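Local coordinates for protein esterase (Capnocytophaga ochracea, PDB 4W9R) that is of unknown function but belongs to the putative esterase family of alpha/beta hydrolases, so it probably hydrolyses ester bonds, at residues Val81-Gly86 and Leu152-Gly156; Met143-Pro149 and Leu171-Thr177; Ser160-Gly166 and Met196-His202; Ala178-Asn182 and Phe212-Val217. All coordinates share one frame; numbering follows the deposited sequence. Where two conformers were deposited one is given.

Contact 1: residues Val81-Gly86 and Leu152-Gly156; sequences VVEEVG and LPRMG
Leu152, just before the 3-10 turn 153-155, and Arg154 within it meet the loop Val81-Gly86; the turn leads into helix 156-165 of this alpha/beta-hydrolase fold. The opposing loop is itself curled, with Gly86 N bonded back to Val82 O.

The apolar part belongs to Leu152. With CG swung anti to its carbonyl carbon (chi1 -51°), its two methyls fork toward different residues of the loop. CD1 packs on Val81 CG1 at 3.9 Å and also lies near the carbonyl oxygens of Val81 and Val82, whereas CD2 rests on the bent Glu83 chain, 3.7 Å from Glu83 CG. Phe127 and Leu128 of helix 123-128 extend the patch, touching Leu152 and Val81 respectively.

The polar part lies on the exposed side. Arg154 NH1 lies 2.8 Å from Glu83 O; the carboxylate instead lies by the aliphatic part of Arg154, Glu83 OE2 3.2 Å from Arg154 CD. Glu83 OE2 stays 4.4 Å from Arg154 NH1, too far for a salt bridge, and the two charged planes are 55° apart. The opposite charges therefore probably attract only at longer range. A water links the same two residues, giving a hydrogen bond to Glu83 OE2 (2.7 Å) and weakly accepting one from Arg154 N.

Gly86 faces the selenomethionine Met155 and Arg154. Its positive phi of 89° favours glycine, and a side chain there would point into both. Gly86 O is hydrogen-bonded by Tyr131 OH, and Met155 CE approaches that same oxygen. Bent at chi2 and chi3, the Met155 chain places SE over the centre of one face of the Arg154 guanidinium, 4.1 Å above its plane.

Contact 2: residues Met143-Pro149 and Leu171-Thr177; sequences MIVSLNP and LFYYMAT
Ile144 and Tyr173 are paired across the neighbouring parallel strands 143-147 and 171-177, whose axes run 4.7 Å apart and 4° from parallel. With helix 156-165 they form a beta-alpha-beta unit toward the 205-213 edge of the alpha/beta-hydrolase sheet. Five backbone hydrogen bonds, from Ile144 N to Phe172 O through to Asn148 N to Ala176 O, join them; the first four are nearly linear.

The side chains alternate between two faces. On one, Tyr173 CG stands anti to the backbone N (chi1 -179°), which carries the ring obliquely across Ile144, whose CG2 methyl meets Tyr173 CE1 at 3.9 Å. The hydroxyl passes near Ser146 CB to bond Asn130, while Ser146 OG bonds Gly126 O. An alanine in place of Tyr173 is likely to open a gap beside Ile144 and leave Asn130 OD1 without this hydroxyl partner. Farther along, the extended chain of the selenomethionine Met175 crosses Pro149 at about a right angle, with CE 3.6 Å from CG of the proline.

On the opposite face, covered by helix 217-232, Tyr174 takes the same first torsion. Its CD1 lies 3.8 Å from Val145 CG1, and Leu147 CD2 approaches the ring edge, 4.0 Å from Tyr174 CE1. Tyr174 OH bonds Gln227. Next to it, Met143 CG runs alongside Phe172.

At the end, one water gives hydrogen bonds to Asn148 OD1 and Pro149 O and accepts one from Thr177 OG1. The chemistry is thus a hydrophobic core whose buried hydroxyls are each paid for by a hydrogen-bonding partner.

Contact 3: residues Ser160-Gly166 and Met196-His202; sequences SHALAAG and MRSAPVH
Ser160 meets Ala199 and Met196 in a polar link between helix 156-165 and the loop that follows helix 183-196. Its OG, anti to the backbone N (chi1 180°), projects at the start of this loop and accepts a hydrogen bond from Ala199 N at 3.1 Å. The same hydroxyl gives a weak one to Met196 O, so both its donor and acceptor roles are taken up. Near the far end of the helix, His202 N bonds Leu163 O (3.1 Å).

This ties the last turn of the crossover helix between strands 143-149 and 171-180 to the chain entering strand 205-213, the edge strand of the alpha/beta-hydrolase sheet. Gly166 then leaves the helix with a positive phi of 87°, a conformation that favours glycine.

Apolar contacts fill in between. Leu163 CD1 packs 3.6 Å from CG of the selenomethionine Met196, and Ala164 CB lies 4.2 Å from Ala199 CB.

The His202 ring sits at the helix end: Ala165 O lies 3.6 Å above one face, offset toward the rim, and ND1 bonds Ser204 OG. A glycine at His202 would probably uncover the helix end around Gly166 and deprive Ser204 OG of its imidazole partner.

Contact 4: residues Ala178-Asn182 and Phe212-Val217; sequences ADVEN and FKGSSV
Asp179 turns its carboxylate onto Gly214 because CG stands between its own backbone N and carbonyl carbon (chi1 65°), folding the short side chain across to the neighbouring chain. Val180 instead has CG2 anti to its carbonyl carbon, which sets CG2 3.3 Å from Ser215 O. Asp179 OD1 accepts the Gly214 N-H at 2.9 Å through its syn lone pair. This bond holds the corner at Gly214, where phi is positive. Between the backbones, Val180 N makes a long, weak bond to Ser215 O.

Here the parallel strands 171-180 and 205-213 of the beta-alpha-beta unit run out at the edge of the sheet, and helix 217-232 begins. In alpha/beta hydrolases the loops after the last two strands usually carry the acid and the histidine of the catalytic triad; Phe212-Val217 has no histidine.

Ala178 packs against the turn; its CB is 4.3 Å from Phe212 CB. Val217 and Asn182 cross at about a right angle, with Val217 CG2 3.5 Å from Asn182 CG, the amide carbon. That amide is fixed by ND2, which bonds Ala178 O (3.0 Å) and also Asn148 OD1. A water gives a hydrogen bond to Val180 O and accepts one from Val217 N at 2.9 Å. Glu181 reaches outward to backbone N atoms of Lys242 and Glu243 of the second subunit, while Ser216 N gives a hydrogen bond to O2 of a glycerol, probably from the crystallisation liquor.

How the contacts relate
Contact 2 is the middle of the set: its strands lie side by side in the sheet, and contact 4 takes strand 171-180 on to its other neighbour, 205-213. Their centres are 16 Å apart, and they join directly through Thr177 O and Phe212 N, 2.8 Å apart in a probable hydrogen bond. Contact 3 lies toward the other end, its centre 15 Å from that of contact 2, and touches it where Met196 CE packs on Tyr173 and Met175. Contact 1 adjoins contact 2 in sequence and meets contact 3 by Gly156 packing on Met196. The glycerol binds at contact 4, whose nearest atoms are about 12 Å from contact 1 and about 11 Å from contact 3.

Contact 1: residues Val81-Gly86 and Leu152-Gly156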
loop_
_atom_site.group_PDB
_atom_site.type_symbol
_atom_site.label_atom_id
_atom_site.label_comp_id
_atom_site.label_asym_id
_atom_site.label_seq_id
_atom_site.Cartn_x
_atom_site.Cartn_y
_atom_site.Cartn_z
ATOM N N VAL B 81 3.168 -1.995 26.511
ATOM C CA VAL B 81 2.548 -2.725 27.608
ATOM C C VAL B 81 3.560 -3.690 28.218
ATOM O O VAL B 81 4.009 -4.627 27.556
ATOM C CB VAL B 81 1.309 -3.506 27.137
ATOM C CG1 VAL B 81 0.714 -4.304 28.285
ATOM C CG2 VAL B 81 0.279 -2.561 26.542
ATOM N N VAL B 82 3.916 -3.461 29.478
ATOM C CA VAL B 82 4.958 -4.250 30.129
ATOM C C VAL B 82 4.483 -5.662 30.462
ATOM O O VAL B 82 3.304 -5.889 30.730
ATOM C CB VAL B 82 5.460 -3.567 31.415
ATOM C CG1 VAL B 82 6.091 -2.225 31.082
ATOM C CG2 VAL B 82 4.324 -3.398 32.416
ATOM N N GLU B 83 5.418 -6.606 30.442
ATOM C CA GLU B 83 5.097 -8.014 30.637
ATOM C C GLU B 83 4.661 -8.299 32.071
ATOM O O GLU B 83 3.874 -9.214 32.318
ATOM C CB GLU B 83 6.304 -8.882 30.269
ATOM C CG GLU B 83 5.951 -10.212 29.617
ATOM C CD GLU B 83 5.514 -11.265 30.614
ATOM O OE1 GLU B 83 5.886 -11.156 31.802
ATOM O OE2 GLU B 83 4.801 -12.207 30.208
ATOM N N GLU B 84 5.171 -7.509 33.009
ATOM C CA GLU B 84 4.910 -7.728 34.428
ATOM C C GLU B 84 3.426 -7.611 34.779
ATOM O O GLU B 84 2.832 -8.553 35.306
ATOM C CB GLU B 84 5.725 -6.738 35.266
ATOM C CG GLU B 84 5.618 -6.945 36.767
ATOM C CD GLU B 84 6.445 -5.945 37.555
ATOM O OE1 GLU B 84 6.890 -4.939 36.963
ATOM O OE2 GLU B 84 6.653 -6.167 38.766
ATOM N N VAL B 85 2.834 -6.456 34.493
ATOM C CA VAL B 85 1.418 -6.231 34.776
ATOM C C VAL B 85 0.494 -6.818 33.702
ATOM O O VAL B 85 -0.543 -7.402 34.017
ATOM C CB VAL B 85 1.125 -4.733 34.949
ATOM C CG1 VAL B 85 -0.345 -4.509 35.255
ATOM C CG2 VAL B 85 1.984 -4.169 36.066
ATOM N N GLY B 86 0.871 -6.660 32.436
ATOM C CA GLY B 86 0.105 -7.231 31.341
ATOM C C GLY B 86 -0.991 -6.335 30.791
ATOM O O GLY B 86 -1.740 -6.730 29.898
ATOM N N LEU B 152 2.140 -10.018 24.112
ATOM C CA LEU B 152 2.315 -10.833 25.301
ATOM C C LEU B 152 1.446 -12.075 25.159
ATOM O O LEU B 152 0.220 -11.982 25.235
ATOM C CB LEU B 152 1.941 -10.047 26.558
ATOM C CG LEU B 152 2.595 -8.672 26.698
ATOM C CD1 LEU B 152 2.089 -7.953 27.939
ATOM C CD2 LEU B 152 4.111 -8.801 26.729
ATOM N N PRO B 153 2.073 -13.239 24.949
ATOM C CA PRO B 153 1.334 -14.492 24.757
ATOM C C PRO B 153 0.367 -14.816 25.897
ATOM O O PRO B 153 -0.709 -15.354 25.636
ATOM C CB PRO B 153 2.448 -15.537 24.673
ATOM C CG PRO B 153 3.604 -14.786 24.104
ATOM C CD PRO B 153 3.516 -13.407 24.701
ATOM N N ARG B 154 0.732 -14.478 27.131
ATOM C CA ARG B 154 -0.095 -14.815 28.291
ATOM C C ARG B 154 -1.415 -14.044 28.326
ATOM O O ARG B 154 -2.352 -14.442 29.016
ATOM C CB ARG B 154 0.677 -14.564 29.591
ATOM C CG ARG B 154 1.119 -13.122 29.797
ATOM C CD ARG B 154 1.838 -12.945 31.128
ATOM N NE ARG B 154 0.910 -12.737 32.235
ATOM C CZ ARG B 154 0.718 -11.568 32.838
ATOM N NH1 ARG B 154 1.399 -10.499 32.448
ATOM N NH2 ARG B 154 -0.149 -11.467 33.838
HETATM N N MSE B 155 -1.490 -12.947 27.581
HETATM C CA MSE B 155 -2.682 -12.105 27.592
HETATM C C MSE B 155 -3.689 -12.520 26.526
HETATM O O MSE B 155 -4.747 -11.905 26.393
HETATM C CB MSE B 155 -2.300 -10.637 27.398
HETATM C CG MSE B 155 -1.405 -10.089 28.493
HETATM SE SE MSE B 155 -2.197 -10.292 30.262
HETATM C CE MSE B 155 -3.825 -9.254 29.983
ATOM N N GLY B 156 -3.359 -13.566 25.776
ATOM C CA GLY B 156 -4.214 -14.030 24.699
ATOM C C GLY B 156 -5.576 -14.502 25.171
ATOM O O GLY B 156 -6.594 -14.204 24.543
HETATM O O HOH W 1 3.695 -13.198 27.928
#

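Contact 2: residues Met143-Pro149 and Leu171-Thr177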
loop_
_atom_site.group_PDB
_atom_site.type_symbol
_atom_site.label_atom_id
_atom_site.label_comp_id
_atom_site.label_asym_id
_atom_site.label_seq_id
_atom_site.Cartn_x
_atom_site.Cartn_y
_atom_site.Cartn_z
HETATM N N MSE B 143 -13.190 -0.502 14.879
HETATM C CA MSE B 143 -12.222 -1.079 13.961
HETATM C C MSE B 143 -10.827 -1.038 14.572
HETATM O O MSE B 143 -10.324 0.029 14.923
HETATM C CB MSE B 143 -12.237 -0.335 12.626
HETATM C CG MSE B 143 -11.301 -0.917 11.577
HETATM SE SE MSE B 143 -11.083 0.244 10.021
HETATM C CE MSE B 143 -9.738 1.473 10.716
ATOM N N ILE B 144 -10.211 -2.205 14.710
ATOM C CA ILE B 144 -8.865 -2.291 15.257
ATOM C C ILE B 144 -7.944 -3.028 14.293
ATOM O O ILE B 144 -8.173 -4.194 13.966
ATOM C CB ILE B 144 -8.853 -3.001 16.624
ATOM C CG1 ILE B 144 -9.746 -2.256 17.616
ATOM C CG2 ILE B 144 -7.431 -3.107 17.157
ATOM C CD1 ILE B 144 -9.810 -2.894 18.984
ATOM N N VAL B 145 -6.914 -2.334 13.824
ATOM C CA VAL B 145 -5.937 -2.937 12.932
ATOM C C VAL B 145 -4.574 -2.997 13.609
ATOM O O VAL B 145 -3.933 -1.969 13.832
ATOM C CB VAL B 145 -5.824 -2.160 11.608
ATOM C CG1 VAL B 145 -4.819 -2.827 10.688
ATOM C CG2 VAL B 145 -7.185 -2.066 10.935
ATOM N N SER B 146 -4.135 -4.209 13.928
ATOM C CA SER B 146 -2.863 -4.414 14.607
ATOM C C SER B 146 -1.836 -4.995 13.642
ATOM O O SER B 146 -1.940 -6.151 13.232
ATOM C CB SER B 146 -3.052 -5.335 15.815
ATOM O OG SER B 146 -1.835 -5.528 16.512
ATOM N N LEU B 147 -0.838 -4.192 13.289
ATOM C CA LEU B 147 0.143 -4.589 12.285
ATOM C C LEU B 147 1.494 -4.899 12.911
ATOM O O LEU B 147 2.124 -4.022 13.490
ATOM C CB LEU B 147 0.296 -3.490 11.238
ATOM C CG LEU B 147 -0.995 -3.068 10.539
ATOM C CD1 LEU B 147 -0.741 -1.854 9.668
ATOM C CD2 LEU B 147 -1.556 -4.219 9.716
ATOM N N ASN B 148 1.936 -6.145 12.776
ATOM C CA ASN B 148 3.184 -6.599 13.384
ATOM C C ASN B 148 3.280 -6.224 14.863
ATOM O O ASN B 148 4.193 -5.509 15.267
ATOM C CB ASN B 148 4.384 -6.025 12.624
ATOM C CG ASN B 148 5.709 -6.565 13.130
ATOM O OD1 ASN B 148 5.865 -7.768 13.335
ATOM N ND2 ASN B 148 6.660 -5.669 13.366
ATOM N N PRO B 149 2.328 -6.693 15.680
ATOM C CA PRO B 149 2.384 -6.284 17.084
ATOM C C PRO B 149 3.509 -6.977 17.839
ATOM O O PRO B 149 3.869 -8.102 17.495
ATOM C CB PRO B 149 1.025 -6.721 17.625
ATOM C CG PRO B 149 0.687 -7.921 16.809
ATOM C CD PRO B 149 1.226 -7.639 15.426
ATOM N N LEU B 171 -17.634 -5.157 15.547
ATOM C CA LEU B 171 -16.205 -5.013 15.778
ATOM C C LEU B 171 -15.415 -5.668 14.654
ATOM O O LEU B 171 -15.510 -6.877 14.439
ATOM C CB LEU B 171 -15.805 -5.621 17.122
ATOM C CG LEU B 171 -14.298 -5.667 17.380
ATOM C CD1 LEU B 171 -13.692 -4.269 17.320
ATOM C CD2 LEU B 171 -13.999 -6.332 18.712
ATOM N N PHE B 172 -14.639 -4.862 13.939
ATOM C CA PHE B 172 -13.747 -5.380 12.911
ATOM C C PHE B 172 -12.325 -5.439 13.449
ATOM O O PHE B 172 -11.722 -4.406 13.741
ATOM C CB PHE B 172 -13.806 -4.517 11.649
ATOM C CG PHE B 172 -12.918 -5.006 10.539
ATOM C CD1 PHE B 172 -13.379 -5.943 9.628
ATOM C CD2 PHE B 172 -11.622 -4.531 10.405
ATOM C CE1 PHE B 172 -12.566 -6.397 8.605
ATOM C CE2 PHE B 172 -10.804 -4.982 9.384
ATOM C CZ PHE B 172 -11.277 -5.916 8.484
ATOM N N TYR B 173 -11.791 -6.649 13.583
ATOM C CA TYR B 173 -10.434 -6.818 14.085
ATOM C C TYR B 173 -9.526 -7.444 13.034
ATOM O O TYR B 173 -9.849 -8.485 12.462
ATOM C CB TYR B 173 -10.427 -7.671 15.354
ATOM C CG TYR B 173 -9.047 -7.854 15.944
ATOM C CD1 TYR B 173 -8.467 -6.861 16.723
ATOM C CD2 TYR B 173 -8.319 -9.016 15.715
ATOM C CE1 TYR B 173 -7.206 -7.020 17.261
ATOM C CE2 TYR B 173 -7.055 -9.184 16.250
ATOM C CZ TYR B 173 -6.504 -8.184 17.022
ATOM O OH TYR B 173 -5.246 -8.347 17.556
ATOM N N TYR B 174 -8.387 -6.804 12.794
ATOM C CA TYR B 174 -7.414 -7.300 11.829
ATOM C C TYR B 174 -6.013 -7.314 12.423
ATOM O O TYR B 174 -5.507 -6.283 12.865
ATOM C CB TYR B 174 -7.434 -6.449 10.558
ATOM C CG TYR B 174 -6.473 -6.916 9.486
ATOM C CD1 TYR B 174 -5.175 -6.423 9.420
ATOM C CD2 TYR B 174 -6.864 -7.849 8.539
ATOM C CE1 TYR B 174 -4.295 -6.849 8.441
ATOM C CE2 TYR B 174 -5.992 -8.279 7.555
ATOM C CZ TYR B 174 -4.712 -7.777 7.510
ATOM O OH TYR B 174 -3.845 -8.208 6.531
HETATM N N MSE B 175 -5.386 -8.485 12.426
HETATM C CA MSE B 175 -4.011 -8.606 12.892
HETATM C C MSE B 175 -3.128 -9.249 11.829
HETATM O O MSE B 175 -3.502 -10.253 11.224
HETATM C CB MSE B 175 -3.947 -9.412 14.187
HETATM C CG MSE B 175 -2.533 -9.777 14.613
HETATM SE SE MSE B 175 -2.486 -10.771 16.286
HETATM C CE MSE B 175 -0.605 -11.279 16.288
ATOM N N ALA B 176 -1.959 -8.661 11.603
ATOM C CA ALA B 176 -1.017 -9.191 10.626
ATOM C C ALA B 176 0.386 -9.293 11.211
ATOM O O ALA B 176 0.789 -8.466 12.031
ATOM C CB ALA B 176 -1.008 -8.324 9.375
ATOM N N THR B 177 1.125 -10.314 10.789
ATOM C CA THR B 177 2.509 -10.479 11.213
ATOM C C THR B 177 3.356 -11.072 10.085
ATOM O O THR B 177 2.828 -11.665 9.144
ATOM C CB THR B 177 2.615 -11.370 12.467
ATOM O OG1 THR B 177 3.987 -11.480 12.864
ATOM C CG2 THR B 177 2.055 -12.755 12.189
HETATM O O HOH W 2 4.194 -9.374 14.829
#

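Contact 3: residues Ser160-Gly166 and Met196-His202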
loop_
_atom_site.group_PDB
_atom_site.type_symbol
_atom_site.label_atom_id
_atom_site.label_comp_id
_atom_site.label_asym_id
_atom_site.label_seq_id
_atom_site.Cartn_x
_atom_site.Cartn_y
_atom_site.Cartn_z
ATOM N N SER B 160 -9.530 -13.395 24.272
ATOM C CA SER B 160 -10.397 -14.448 23.760
ATOM C C SER B 160 -11.798 -14.317 24.343
ATOM O O SER B 160 -12.793 -14.463 23.633
ATOM C CB SER B 160 -9.817 -15.826 24.079
ATOM O OG SER B 160 -10.655 -16.860 23.595
ATOM N N HIS B 161 -11.866 -14.034 25.639
ATOM C CA HIS B 161 -13.142 -13.856 26.322
ATOM C C HIS B 161 -13.887 -12.640 25.787
ATOM O O HIS B 161 -15.113 -12.657 25.663
ATOM C CB HIS B 161 -12.928 -13.723 27.830
ATOM C CG HIS B 161 -12.351 -14.949 28.466
ATOM N ND1 HIS B 161 -11.567 -14.903 29.599
ATOM C CD2 HIS B 161 -12.446 -16.257 28.128
ATOM C CE1 HIS B 161 -11.202 -16.128 29.929
ATOM N NE2 HIS B 161 -11.723 -16.969 29.054
ATOM N N ALA B 162 -13.141 -11.588 25.466
ATOM C CA ALA B 162 -13.734 -10.361 24.946
ATOM C C ALA B 162 -14.342 -10.591 23.566
ATOM O O ALA B 162 -15.424 -10.083 23.263
ATOM C CB ALA B 162 -12.698 -9.252 24.894
ATOM N N LEU B 163 -13.643 -11.358 22.735
ATOM C CA LEU B 163 -14.129 -11.685 21.399
ATOM C C LEU B 163 -15.366 -12.571 21.463
ATOM O O LEU B 163 -16.262 -12.463 20.626
ATOM C CB LEU B 163 -13.037 -12.378 20.584
ATOM C CG LEU B 163 -11.887 -11.507 20.082
ATOM C CD1 LEU B 163 -10.849 -12.367 19.388
ATOM C CD2 LEU B 163 -12.409 -10.432 19.141
ATOM N N ALA B 164 -15.404 -13.451 22.457
ATOM C CA ALA B 164 -16.528 -14.361 22.629
ATOM C C ALA B 164 -17.759 -13.620 23.141
ATOM O O ALA B 164 -18.891 -13.988 22.828
ATOM C CB ALA B 164 -16.152 -15.489 23.577
ATOM N N ALA B 165 -17.529 -12.573 23.928
ATOM C CA ALA B 165 -18.618 -11.777 24.483
ATOM C C ALA B 165 -19.268 -10.911 23.411
ATOM O O ALA B 165 -20.492 -10.773 23.364
ATOM C CB ALA B 165 -18.113 -10.913 25.626
ATOM N N GLY B 166 -18.442 -10.325 22.551
ATOM C CA GLY B 166 -18.936 -9.511 21.460
ATOM C C GLY B 166 -19.150 -8.057 21.834
ATOM O O GLY B 166 -18.800 -7.622 22.930
HETATM N N MSE B 196 -5.784 -16.238 21.559
HETATM C CA MSE B 196 -6.885 -15.300 21.382
HETATM C C MSE B 196 -8.068 -15.937 20.649
HETATM O O MSE B 196 -9.221 -15.573 20.883
HETATM C CB MSE B 196 -6.397 -14.058 20.632
HETATM C CG MSE B 196 -7.467 -13.005 20.390
HETATM SE SE MSE B 196 -6.763 -11.296 19.761
HETATM C CE MSE B 196 -5.664 -11.927 18.280
ATOM N N ARG B 197 -7.774 -16.890 19.770
ATOM C CA ARG B 197 -8.808 -17.551 18.980
ATOM C C ARG B 197 -9.304 -18.835 19.641
ATOM O O ARG B 197 -10.095 -19.572 19.052
ATOM C CB ARG B 197 -8.298 -17.857 17.569
ATOM C CG ARG B 197 -7.236 -18.942 17.502
ATOM C CD ARG B 197 -7.100 -19.477 16.084
ATOM N NE ARG B 197 -6.140 -20.573 15.996
ATOM C CZ ARG B 197 -4.932 -20.466 15.452
ATOM N NH1 ARG B 197 -4.123 -21.516 15.417
ATOM N NH2 ARG B 197 -4.535 -19.311 14.939
ATOM N N SER B 198 -8.822 -19.102 20.853
ATOM C CA SER B 198 -9.210 -20.297 21.609
ATOM C C SER B 198 -10.723 -20.499 21.693
ATOM O O SER B 198 -11.229 -21.582 21.401
ATOM C CB SER B 198 -8.632 -20.230 23.025
ATOM O OG SER B 198 -7.222 -20.106 22.996
ATOM N N ALA B 199 -11.438 -19.452 22.087
ATOM C CA ALA B 199 -12.894 -19.503 22.151
ATOM C C ALA B 199 -13.515 -19.091 20.819
ATOM O O ALA B 199 -12.934 -18.295 20.082
ATOM C CB ALA B 199 -13.407 -18.613 23.275
ATOM N N PRO B 200 -14.695 -19.649 20.499
ATOM C CA PRO B 200 -15.449 -19.236 19.310
ATOM C C PRO B 200 -15.799 -17.751 19.345
ATOM O O PRO B 200 -16.143 -17.220 20.401
ATOM C CB PRO B 200 -16.712 -20.099 19.378
ATOM C CG PRO B 200 -16.299 -21.300 20.154
ATOM C CD PRO B 200 -15.323 -20.797 21.176
ATOM N N VAL B 201 -15.716 -17.095 18.194
ATOM C CA VAL B 201 -15.927 -15.655 18.114
ATOM C C VAL B 201 -17.409 -15.301 17.994
ATOM O O VAL B 201 -18.143 -15.916 17.222
ATOM C CB VAL B 201 -15.159 -15.055 16.919
ATOM C CG1 VAL B 201 -15.345 -13.552 16.862
ATOM C CG2 VAL B 201 -13.682 -15.405 17.014
ATOM N N HIS B 202 -17.835 -14.308 18.772
ATOM C CA HIS B 202 -19.209 -13.816 18.737
ATOM C C HIS B 202 -19.569 -13.275 17.354
ATOM O O HIS B 202 -18.713 -12.751 16.642
ATOM C CB HIS B 202 -19.405 -12.733 19.801
ATOM C CG HIS B 202 -20.831 -12.319 19.993
ATOM N ND1 HIS B 202 -21.378 -11.220 19.365
ATOM C CD2 HIS B 202 -21.820 -12.849 20.751
ATOM C CE1 HIS B 202 -22.644 -11.095 19.724
ATOM N NE2 HIS B 202 -22.936 -12.071 20.565
#

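Contact 4: residues Ala178-Asn182 and Phe212-Val217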
loop_
_atom_site.group_PDB
_atom_site.type_symbol
_atom_site.label_atom_id
_atom_site.label_comp_id
_atom_site.label_asym_id
_atom_site.label_seq_id
_atom_site.Cartn_x
_atom_site.Cartn_y
_atom_site.Cartn_z
ATOM N N ALA B 178 4.668 -10.892 10.184
ATOM C CA ALA B 178 5.603 -11.388 9.180
ATOM C C ALA B 178 6.810 -12.004 9.872
ATOM O O ALA B 178 7.246 -11.507 10.903
ATOM C CB ALA B 178 6.031 -10.271 8.245
ATOM N N ASP B 179 7.326 -13.102 9.329
ATOM C CA ASP B 179 8.407 -13.830 9.990
ATOM C C ASP B 179 9.840 -13.472 9.575
ATOM O O ASP B 179 10.785 -13.902 10.238
ATOM C CB ASP B 179 8.203 -15.336 9.792
ATOM C CG ASP B 179 8.316 -15.756 8.341
ATOM O OD1 ASP B 179 7.970 -14.946 7.456
ATOM O OD2 ASP B 179 8.753 -16.898 8.086
ATOM N N VAL B 180 10.031 -12.684 8.519
ATOM C CA VAL B 180 11.394 -12.518 8.012
ATOM C C VAL B 180 12.180 -11.508 8.841
ATOM O O VAL B 180 11.845 -10.326 8.908
ATOM C CB VAL B 180 11.408 -12.079 6.537
ATOM C CG1 VAL B 180 12.825 -11.746 6.100
ATOM C CG2 VAL B 180 10.827 -13.172 5.660
ATOM N N GLU B 181 13.237 -12.022 9.466
ATOM C CA GLU B 181 14.082 -11.308 10.422
ATOM C C GLU B 181 13.250 -10.768 11.582
ATOM O O GLU B 181 13.672 -9.853 12.287
ATOM C CB GLU B 181 14.828 -10.160 9.731
ATOM C CG GLU B 181 15.771 -10.589 8.615
ATOM C CD GLU B 181 17.143 -10.999 9.125
ATOM O OE1 GLU B 181 17.356 -10.977 10.356
ATOM O OE2 GLU B 181 18.012 -11.341 8.293
ATOM N N ASN B 182 12.055 -11.323 11.752
ATOM C CA ASN B 182 11.189 -11.031 12.889
ATOM C C ASN B 182 11.135 -12.081 13.998
ATOM O O ASN B 182 10.372 -11.917 14.950
ATOM C CB ASN B 182 9.776 -10.749 12.397
ATOM C CG ASN B 182 9.148 -9.566 13.101
ATOM O OD1 ASN B 182 9.850 -8.707 13.639
ATOM N ND2 ASN B 182 7.823 -9.512 13.103
ATOM N N PHE B 212 1.823 -13.341 7.173
ATOM C CA PHE B 212 2.628 -13.185 5.969
ATOM C C PHE B 212 3.921 -13.958 6.147
ATOM O O PHE B 212 4.789 -13.565 6.925
ATOM C CB PHE B 212 2.933 -11.710 5.692
ATOM C CG PHE B 212 1.722 -10.881 5.371
ATOM C CD1 PHE B 212 0.991 -10.276 6.379
ATOM C CD2 PHE B 212 1.327 -10.690 4.057
ATOM C CE1 PHE B 212 -0.118 -9.506 6.083
ATOM C CE2 PHE B 212 0.219 -9.921 3.755
ATOM C CZ PHE B 212 -0.505 -9.328 4.769
ATOM N N LYS B 213 4.060 -15.044 5.399
ATOM C CA LYS B 213 5.206 -15.921 5.564
ATOM C C LYS B 213 6.158 -15.745 4.391
ATOM O O LYS B 213 5.741 -15.754 3.234
ATOM C CB LYS B 213 4.757 -17.378 5.691
ATOM C CG LYS B 213 5.839 -18.318 6.198
ATOM C CD LYS B 213 5.271 -19.690 6.527
ATOM C CE LYS B 213 4.215 -19.602 7.618
ATOM N NZ LYS B 213 3.648 -20.937 7.959
ATOM N N GLY B 214 7.438 -15.571 4.702
ATOM C CA GLY B 214 8.437 -15.308 3.686
ATOM C C GLY B 214 8.394 -13.857 3.250
ATOM O O GLY B 214 8.933 -13.494 2.205
ATOM N N SER B 215 7.745 -13.026 4.058
ATOM C CA SER B 215 7.614 -11.607 3.755
ATOM C C SER B 215 8.332 -10.739 4.780
ATOM O O SER B 215 8.319 -11.036 5.976
ATOM C CB SER B 215 6.140 -11.211 3.686
ATOM O OG SER B 215 6.000 -9.815 3.483
ATOM N N SER B 216 8.960 -9.667 4.307
ATOM C CA SER B 216 9.571 -8.691 5.200
ATOM C C SER B 216 8.488 -7.959 5.981
ATOM O O SER B 216 7.363 -7.802 5.502
ATOM C CB SER B 216 10.431 -7.697 4.420
ATOM O OG SER B 216 11.614 -8.310 3.939
ATOM N N VAL B 217 8.836 -7.513 7.182
ATOM C CA VAL B 217 7.882 -6.887 8.090
ATOM C C VAL B 217 7.223 -5.641 7.504
ATOM O O VAL B 217 5.997 -5.544 7.454
ATOM C CB VAL B 217 8.558 -6.508 9.417
ATOM C CG1 VAL B 217 7.623 -5.671 10.268
ATOM C CG2 VAL B 217 8.990 -7.757 10.159
HETATM O O HOH W 3 11.629 -7.948 7.788
#